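Local atomic coordinates of catalase (Corynebacterium glutamicum, PDB entry 4B7H), a protein that breaks hydrogen peroxide down to water and oxygen at a haem, binds NADPH, and is inhibited by nitric oxide. Residues P456-L459 with Y460-L464; E466-K469 with E470-A473. One frame throughout, in Å; residues are numbered along the deposited sequence.

Contact 1. Residues P456-L459 with Y460-L464. With NDP (NADPH dihydro-nicotinamide-adenine-dinucleotide phosphate), chain H.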
loop_
_atom_site.group_PDB
_atom_site.type_symbol
_atom_site.label_atom_id
_atom_site.label_comp_id
_atom_site.label_asym_id
_atom_site.label_seq_id
_atom_site.Cartn_x
_atom_site.Cartn_y
_atom_site.Cartn_z
ATOM N N PRO A 456 36.828 -21.080 -12.122
ATOM C CA PRO A 456 37.372 -19.863 -12.741
ATOM C C PRO A 456 38.844 -20.020 -13.113
ATOM O O PRO A 456 39.303 -19.361 -14.047
ATOM C CB PRO A 456 37.203 -18.791 -11.649
ATOM C CG PRO A 456 37.025 -19.559 -10.367
ATOM C CD PRO A 456 36.300 -20.814 -10.770
ATOM N N GLY A 457 39.576 -20.866 -12.389
ATOM C CA GLY A 457 40.958 -21.171 -12.739
ATOM C C GLY A 457 41.056 -21.830 -14.104
ATOM O O GLY A 457 41.920 -21.485 -14.909
ATOM N N ILE A 458 40.155 -22.778 -14.359
ATOM C CA ILE A 458 40.039 -23.443 -15.656
ATOM C C ILE A 458 39.683 -22.450 -16.770
ATOM O O ILE A 458 40.259 -22.488 -17.866
ATOM C CB ILE A 458 39.004 -24.596 -15.600
ATOM C CG1 ILE A 458 39.554 -25.761 -14.770
ATOM C CG2 ILE A 458 38.662 -25.086 -16.994
ATOM C CD1 ILE A 458 38.538 -26.860 -14.487
ATOM N N LEU A 459 38.734 -21.561 -16.496
ATOM C CA LEU A 459 38.389 -20.511 -17.451
ATOM C C LEU A 459 39.640 -19.707 -17.819
ATOM O O LEU A 459 39.935 -19.508 -18.997
ATOM C CB LEU A 459 37.297 -19.596 -16.883
ATOM C CG LEU A 459 36.886 -18.331 -17.658
ATOM C CD1 LEU A 459 36.351 -18.663 -19.048
ATOM C CD2 LEU A 459 35.848 -17.533 -16.867
ATOM N N TYR A 460 40.391 -19.284 -16.806
ATOM C CA TYR A 460 41.615 -18.518 -17.028
ATOM C C TYR A 460 42.701 -19.304 -17.769
ATOM O O TYR A 460 43.303 -18.798 -18.716
ATOM C CB TYR A 460 42.165 -17.987 -15.695
ATOM C CG TYR A 460 43.339 -17.049 -15.859
ATOM C CD1 TYR A 460 43.147 -15.724 -16.232
ATOM C CD2 TYR A 460 44.641 -17.490 -15.653
ATOM C CE1 TYR A 460 44.226 -14.857 -16.391
ATOM C CE2 TYR A 460 45.726 -16.631 -15.806
ATOM C CZ TYR A 460 45.510 -15.321 -16.176
ATOM O OH TYR A 460 46.580 -14.471 -16.329
ATOM N N ARG A 461 42.946 -20.537 -17.343
ATOM C CA ARG A 461 44.078 -21.310 -17.854
ATOM C C ARG A 461 43.808 -22.050 -19.159
ATOM O O ARG A 461 44.743 -22.320 -19.921
ATOM C CB ARG A 461 44.559 -22.309 -16.797
ATOM C CG ARG A 461 45.230 -21.664 -15.595
ATOM C CD ARG A 461 45.776 -22.706 -14.633
ATOM N NE ARG A 461 44.716 -23.410 -13.911
ATOM C CZ ARG A 461 44.151 -22.969 -12.788
ATOM N NH1 ARG A 461 44.533 -21.815 -12.252
ATOM N NH2 ARG A 461 43.199 -23.683 -12.201
ATOM N N GLU A 462 42.546 -22.376 -19.423
ATOM C CA GLU A 462 42.222 -23.250 -20.549
ATOM C C GLU A 462 41.304 -22.642 -21.610
ATOM O O GLU A 462 41.236 -23.147 -22.727
ATOM C CB GLU A 462 41.616 -24.559 -20.035
ATOM C CG GLU A 462 42.520 -25.316 -19.082
ATOM C CD GLU A 462 41.898 -26.604 -18.570
ATOM O OE1 GLU A 462 41.086 -27.218 -19.292
ATOM O OE2 GLU A 462 42.231 -27.005 -17.438
ATOM N N VAL A 463 40.591 -21.575 -21.265
ATOM C CA VAL A 463 39.590 -21.014 -22.173
ATOM C C VAL A 463 39.961 -19.631 -22.713
ATOM O O VAL A 463 39.957 -19.406 -23.928
ATOM C CB VAL A 463 38.206 -20.921 -21.504
ATOM C CG1 VAL A 463 37.209 -20.216 -22.426
ATOM C CG2 VAL A 463 37.701 -22.305 -21.112
ATOM N N LEU A 464 40.247 -18.693 -21.815
ATOM C CA LEU A 464 40.508 -17.316 -22.231
ATOM C C LEU A 464 41.738 -17.201 -23.127
ATOM O O LEU A 464 42.741 -17.891 -22.913
ATOM C CB LEU A 464 40.702 -16.413 -21.014
ATOM C CG LEU A 464 39.529 -16.310 -20.046
ATOM C CD1 LEU A 464 39.850 -15.288 -18.965
ATOM C CD2 LEU A 464 38.236 -15.943 -20.769
HETATM P PA NDP H . 34.339 -25.278 -23.145
HETATM O O1A NDP H . 35.580 -24.965 -23.897
HETATM O O2A NDP H . 33.539 -26.365 -23.776
HETATM O O5B NDP H . 33.464 -23.940 -23.049
HETATM C C5B NDP H . 34.059 -22.728 -22.651
HETATM C C4B NDP H . 32.946 -21.693 -22.609
HETATM O O4B NDP H . 33.483 -20.452 -22.175
HETATM C C3B NDP H . 32.330 -21.486 -23.994
HETATM O O3B NDP H . 30.921 -21.414 -23.886
HETATM C C2B NDP H . 32.936 -20.162 -24.419
HETATM O O2B NDP H . 32.197 -19.435 -25.382
HETATM C C1B NDP H . 33.041 -19.462 -23.072
HETATM N N9A NDP H . 33.865 -18.238 -23.111
HETATM C C8A NDP H . 34.731 -17.844 -24.100
HETATM N N7A NDP H . 35.265 -16.649 -23.761
HETATM C C5A NDP H . 34.748 -16.268 -22.567
HETATM C C6A NDP H . 34.950 -15.142 -21.771
HETATM N N6A NDP H . 35.507 -14.047 -22.288
HETATM N N1A NDP H . 34.276 -15.038 -20.576
HETATM C C2A NDP H . 33.403 -16.030 -20.176
HETATM N N3A NDP H . 33.204 -17.142 -20.971
HETATM C C4A NDP H . 33.867 -17.258 -22.149
HETATM O O3 NDP H . 34.751 -25.627 -21.618
HETATM P PN NDP H . 33.716 -26.023 -20.441
HETATM O O1N NDP H . 32.316 -26.040 -20.950
HETATM O O2N NDP H . 34.292 -27.213 -19.770
HETATM O O5D NDP H . 33.856 -24.796 -19.408
HETATM C C5D NDP H . 35.128 -24.240 -19.131
HETATM C C4D NDP H . 34.951 -22.910 -18.427
HETATM O O4D NDP H . 34.273 -22.024 -19.294
HETATM C C3D NDP H . 34.088 -23.051 -17.183
HETATM O O3D NDP H . 34.878 -23.284 -16.027
HETATM C C2D NDP H . 33.337 -21.731 -17.143
HETATM O O2D NDP H . 34.051 -20.810 -16.367
HETATM C C1D NDP H . 33.342 -21.221 -18.580
HETATM N N1N NDP H . 32.003 -21.314 -19.201
HETATM C C2N NDP H . 31.303 -22.480 -19.084
HETATM C C3N NDP H . 30.045 -22.647 -19.642
HETATM C C7N NDP H . 29.354 -23.957 -19.439
HETATM O O7N NDP H . 27.957 -23.977 -19.408
HETATM N N7N NDP H . 30.067 -25.066 -19.269
HETATM C C4N NDP H . 29.357 -21.549 -20.425
HETATM C C5N NDP H . 30.211 -20.316 -20.495
HETATM C C6N NDP H . 31.467 -20.253 -19.890
HETATM P P2B NDP H . 32.538 -19.568 -26.956
HETATM O O1X NDP H . 34.005 -19.241 -27.144
HETATM O O2X NDP H . 32.231 -20.986 -27.386
HETATM O O3X NDP H . 31.649 -18.578 -27.685
#
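P456 opens this turn of helix 454-463 by giving its carbonyl O to Y460 N at 3.0 Å, and each residue after it repeats the bond four places on. G457 O takes R461 N at 2.8 Å and also lies beneath the R461 side chain: a bend at chi3 (-71°) folds the guanidinium back until G457 O sits 3.4 Å from its plane, over the centre. With no side chain of its own, G457 lets R461 NH2 come close to its CA, while R461 NH1 is taken up by D499 in a salt bridge. I458 O bonds E462 N, and I458 CG2 touches the carboxylate carbon CD of E462 at 3.9 Å. L459 O then accepts twice, from V463 N above its carbonyl plane and from L464 N at 3.0 Å, nearly in line with the C=O. L459 CD1 reaches both V463 CG1 and L464 CD2, at 3.8 and 3.7 Å. Beyond them lies the cofactor, with L464 CD2 3.5 Å from C6A of the adenine and L459 CB near O2D of the nicotinamide-side ribose. Near its C-terminal end the helix widens into a pi-type turn, and L459, V463 and L464 form part of the NADPH pocket.

Contact 2. Residues E466-K469 with E470-A473. With NDP (NADPH dihydro-nicotinamide-adenine-dinucleotide phosphate), chain H.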
loop_
_atom_site.group_PDB
_atom_site.type_symbol
_atom_site.label_atom_id
_atom_site.label_comp_id
_atom_site.label_asym_id
_atom_site.label_seq_id
_atom_site.Cartn_x
_atom_site.Cartn_y
_atom_site.Cartn_z
ATOM N N GLU A 466 44.924 -14.732 -24.691
ATOM C CA GLU A 466 45.855 -13.865 -23.970
ATOM C C GLU A 466 45.325 -12.444 -23.755
ATOM O O GLU A 466 45.565 -11.839 -22.704
ATOM C CB GLU A 466 47.227 -13.856 -24.654
ATOM C CG GLU A 466 48.002 -15.166 -24.486
ATOM C CD GLU A 466 48.224 -15.524 -23.029
ATOM O OE1 GLU A 466 48.622 -14.630 -22.253
ATOM O OE2 GLU A 466 47.983 -16.689 -22.653
ATOM N N GLY A 467 44.587 -11.925 -24.732
ATOM C CA GLY A 467 43.975 -10.610 -24.605
ATOM C C GLY A 467 42.905 -10.578 -23.527
ATOM O O GLY A 467 42.837 -9.632 -22.731
ATOM N N GLU A 468 42.067 -11.613 -23.492
ATOM C CA GLU A 468 41.052 -11.737 -22.457
ATOM C C GLU A 468 41.678 -11.837 -21.072
ATOM O O GLU A 468 41.184 -11.235 -20.119
ATOM C CB GLU A 468 40.147 -12.943 -22.736
ATOM C CG GLU A 468 39.254 -12.764 -23.961
ATOM C CD GLU A 468 38.511 -14.029 -24.340
ATOM O OE1 GLU A 468 39.125 -15.119 -24.312
ATOM O OE2 GLU A 468 37.301 -13.949 -24.670
ATOM N N LYS A 469 42.777 -12.580 -20.967
ATOM C CA LYS A 469 43.462 -12.748 -19.691
ATOM C C LYS A 469 44.024 -11.420 -19.187
ATOM O O LYS A 469 43.913 -11.098 -17.996
ATOM C CB LYS A 469 44.564 -13.801 -19.809
ATOM C CG LYS A 469 44.020 -15.199 -20.001
ATOM C CD LYS A 469 45.076 -16.137 -20.540
ATOM C CE LYS A 469 46.007 -16.606 -19.453
ATOM N NZ LYS A 469 47.023 -17.551 -20.003
ATOM N N GLU A 470 44.612 -10.644 -20.092
ATOM C CA GLU A 470 45.182 -9.356 -19.719
ATOM C C GLU A 470 44.093 -8.335 -19.389
ATOM O O GLU A 470 44.177 -7.643 -18.372
ATOM C CB GLU A 470 46.112 -8.828 -20.816
ATOM C CG GLU A 470 46.667 -7.424 -20.562
ATOM C CD GLU A 470 47.660 -7.348 -19.410
ATOM O OE1 GLU A 470 48.146 -8.406 -18.937
ATOM O OE2 GLU A 470 47.973 -6.215 -18.978
ATOM N N ARG A 471 43.069 -8.243 -20.237
ATOM C CA ARG A 471 41.960 -7.329 -19.951
ATOM C C ARG A 471 41.276 -7.658 -18.623
ATOM O O ARG A 471 40.887 -6.754 -17.883
ATOM C CB ARG A 471 40.944 -7.297 -21.097
ATOM C CG ARG A 471 41.486 -6.649 -22.364
ATOM C CD ARG A 471 40.393 -6.409 -23.397
ATOM N NE ARG A 471 39.811 -7.656 -23.875
ATOM C CZ ARG A 471 40.325 -8.405 -24.847
ATOM N NH1 ARG A 471 41.456 -8.042 -25.445
ATOM N NH2 ARG A 471 39.711 -9.522 -25.211
ATOM N N LEU A 472 41.152 -8.949 -18.318
ATOM C CA LEU A 472 40.594 -9.388 -17.038
ATOM C C LEU A 472 41.361 -8.774 -15.867
ATOM O O LEU A 472 40.762 -8.192 -14.961
ATOM C CB LEU A 472 40.611 -10.915 -16.943
ATOM C CG LEU A 472 40.191 -11.541 -15.611
ATOM C CD1 LEU A 472 38.735 -11.199 -15.253
ATOM C CD2 LEU A 472 40.385 -13.045 -15.672
ATOM N N ALA A 473 42.686 -8.894 -15.884
ATOM C CA ALA A 473 43.506 -8.332 -14.812
ATOM C C ALA A 473 43.357 -6.815 -14.741
ATOM O O ALA A 473 43.311 -6.231 -13.650
ATOM C CB ALA A 473 44.972 -8.719 -15.000
HETATM P PA NDP H . 34.339 -25.278 -23.145
HETATM O O1A NDP H . 35.580 -24.965 -23.897
HETATM O O2A NDP H . 33.539 -26.365 -23.776
HETATM O O5B NDP H . 33.464 -23.940 -23.049
HETATM C C5B NDP H . 34.059 -22.728 -22.651
HETATM C C4B NDP H . 32.946 -21.693 -22.609
HETATM O O4B NDP H . 33.483 -20.452 -22.175
HETATM C C3B NDP H . 32.330 -21.486 -23.994
HETATM O O3B NDP H . 30.921 -21.414 -23.886
HETATM C C2B NDP H . 32.936 -20.162 -24.419
HETATM O O2B NDP H . 32.197 -19.435 -25.382
HETATM C C1B NDP H . 33.041 -19.462 -23.072
HETATM N N9A NDP H . 33.865 -18.238 -23.111
HETATM C C8A NDP H . 34.731 -17.844 -24.100
HETATM N N7A NDP H . 35.265 -16.649 -23.761
HETATM C C5A NDP H . 34.748 -16.268 -22.567
HETATM C C6A NDP H . 34.950 -15.142 -21.771
HETATM N N6A NDP H . 35.507 -14.047 -22.288
HETATM N N1A NDP H . 34.276 -15.038 -20.576
HETATM C C2A NDP H . 33.403 -16.030 -20.176
HETATM N N3A NDP H . 33.204 -17.142 -20.971
HETATM C C4A NDP H . 33.867 -17.258 -22.149
HETATM O O3 NDP H . 34.751 -25.627 -21.618
HETATM P PN NDP H . 33.716 -26.023 -20.441
HETATM O O1N NDP H . 32.316 -26.040 -20.950
HETATM O O2N NDP H . 34.292 -27.213 -19.770
HETATM O O5D NDP H . 33.856 -24.796 -19.408
HETATM C C5D NDP H . 35.128 -24.240 -19.131
HETATM C C4D NDP H . 34.951 -22.910 -18.427
HETATM O O4D NDP H . 34.273 -22.024 -19.294
HETATM C C3D NDP H . 34.088 -23.051 -17.183
HETATM O O3D NDP H . 34.878 -23.284 -16.027
HETATM C C2D NDP H . 33.337 -21.731 -17.143
HETATM O O2D NDP H . 34.051 -20.810 -16.367
HETATM C C1D NDP H . 33.342 -21.221 -18.580
HETATM N N1N NDP H . 32.003 -21.314 -19.201
HETATM C C2N NDP H . 31.303 -22.480 -19.084
HETATM C C3N NDP H . 30.045 -22.647 -19.642
HETATM C C7N NDP H . 29.354 -23.957 -19.439
HETATM O O7N NDP H . 27.957 -23.977 -19.408
HETATM N N7N NDP H . 30.067 -25.066 -19.269
HETATM C C4N NDP H . 29.357 -21.549 -20.425
HETATM C C5N NDP H . 30.211 -20.316 -20.495
HETATM C C6N NDP H . 31.467 -20.253 -19.890
HETATM P P2B NDP H . 32.538 -19.568 -26.956
HETATM O O1X NDP H . 34.005 -19.241 -27.144
HETATM O O2X NDP H . 32.231 -20.986 -27.386
HETATM O O3X NDP H . 31.649 -18.578 -27.685
#
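G467 O accepts a hydrogen bond from R471 N at 2.9 Å, with an almost straight N-H...O angle of 171°, and lies against one face of the same residue's guanidinium without bonding to it, displaced from the centre toward the rim. E468 N meets that face too, 3.5 Å from the plane. The bend that brings the group round is at chi3 (-64°), and G467 presents only backbone to the folded arginine. R471 NH2 passes 3.5 Å from E468 CG, so the arginine lies against the aliphatic part of the glutamate, and the two charged ends remain apart. Each has its own partner: R471 NH2 makes a salt bridge with D196, whereas E468 stretches its chain away from the helix and accepts a hydrogen bond at OE2 from the cofactor's adenine amine N6A, 3.0 Å away. This is the polar contribution of the segment to the NADPH pocket.

The remaining backbone bonds follow the ordinary i to i+4 pattern, E466 O to E470 N, E468 O to L472 N at 2.9 Å, and a longer K469 O to A473 N at 3.3 Å. In the first turn, K469 NZ doubles back to form a salt bridge with E466 OE2 at 2.9 Å, meeting the carboxylate on its syn side, 24° out of the carboxylate plane. D465 OD1, just ahead of the helix, accepts a hydrogen bond from E468 N.

Helix 466-479 packs against both helix 187-194 and helix 500-514: L472 lies on T191 and M194 of the first and on L502 of the second, A473 rests on R505 and L509 of that same C-terminal helix, and E470 ties it further through a salt bridge to R505.

How the contacts relate
Two consecutive helices, 454-463 and 466-479, illustrate how one cofactor pocket can draw unlike chemistry from neighbouring turns. Contact 1 lies in the last turns of the first helix and offers NADPH mainly hydrocarbon, whereas contact 2 begins the second and supplies a carboxylate to the adenine amine. Both are partly buried and mix inward-facing apolar residues with charged ones nearer solvent. Their centres lie about 11 Å apart and they touch: Y460 CZ packs 3.6 Å from K469 CE, a cation-pi pair, and L464 and Y460 both rest on L472. Each has an arginine folded back over a glycine carbonyl four residues earlier, and each arginine bridges to an aspartate beyond its own helix.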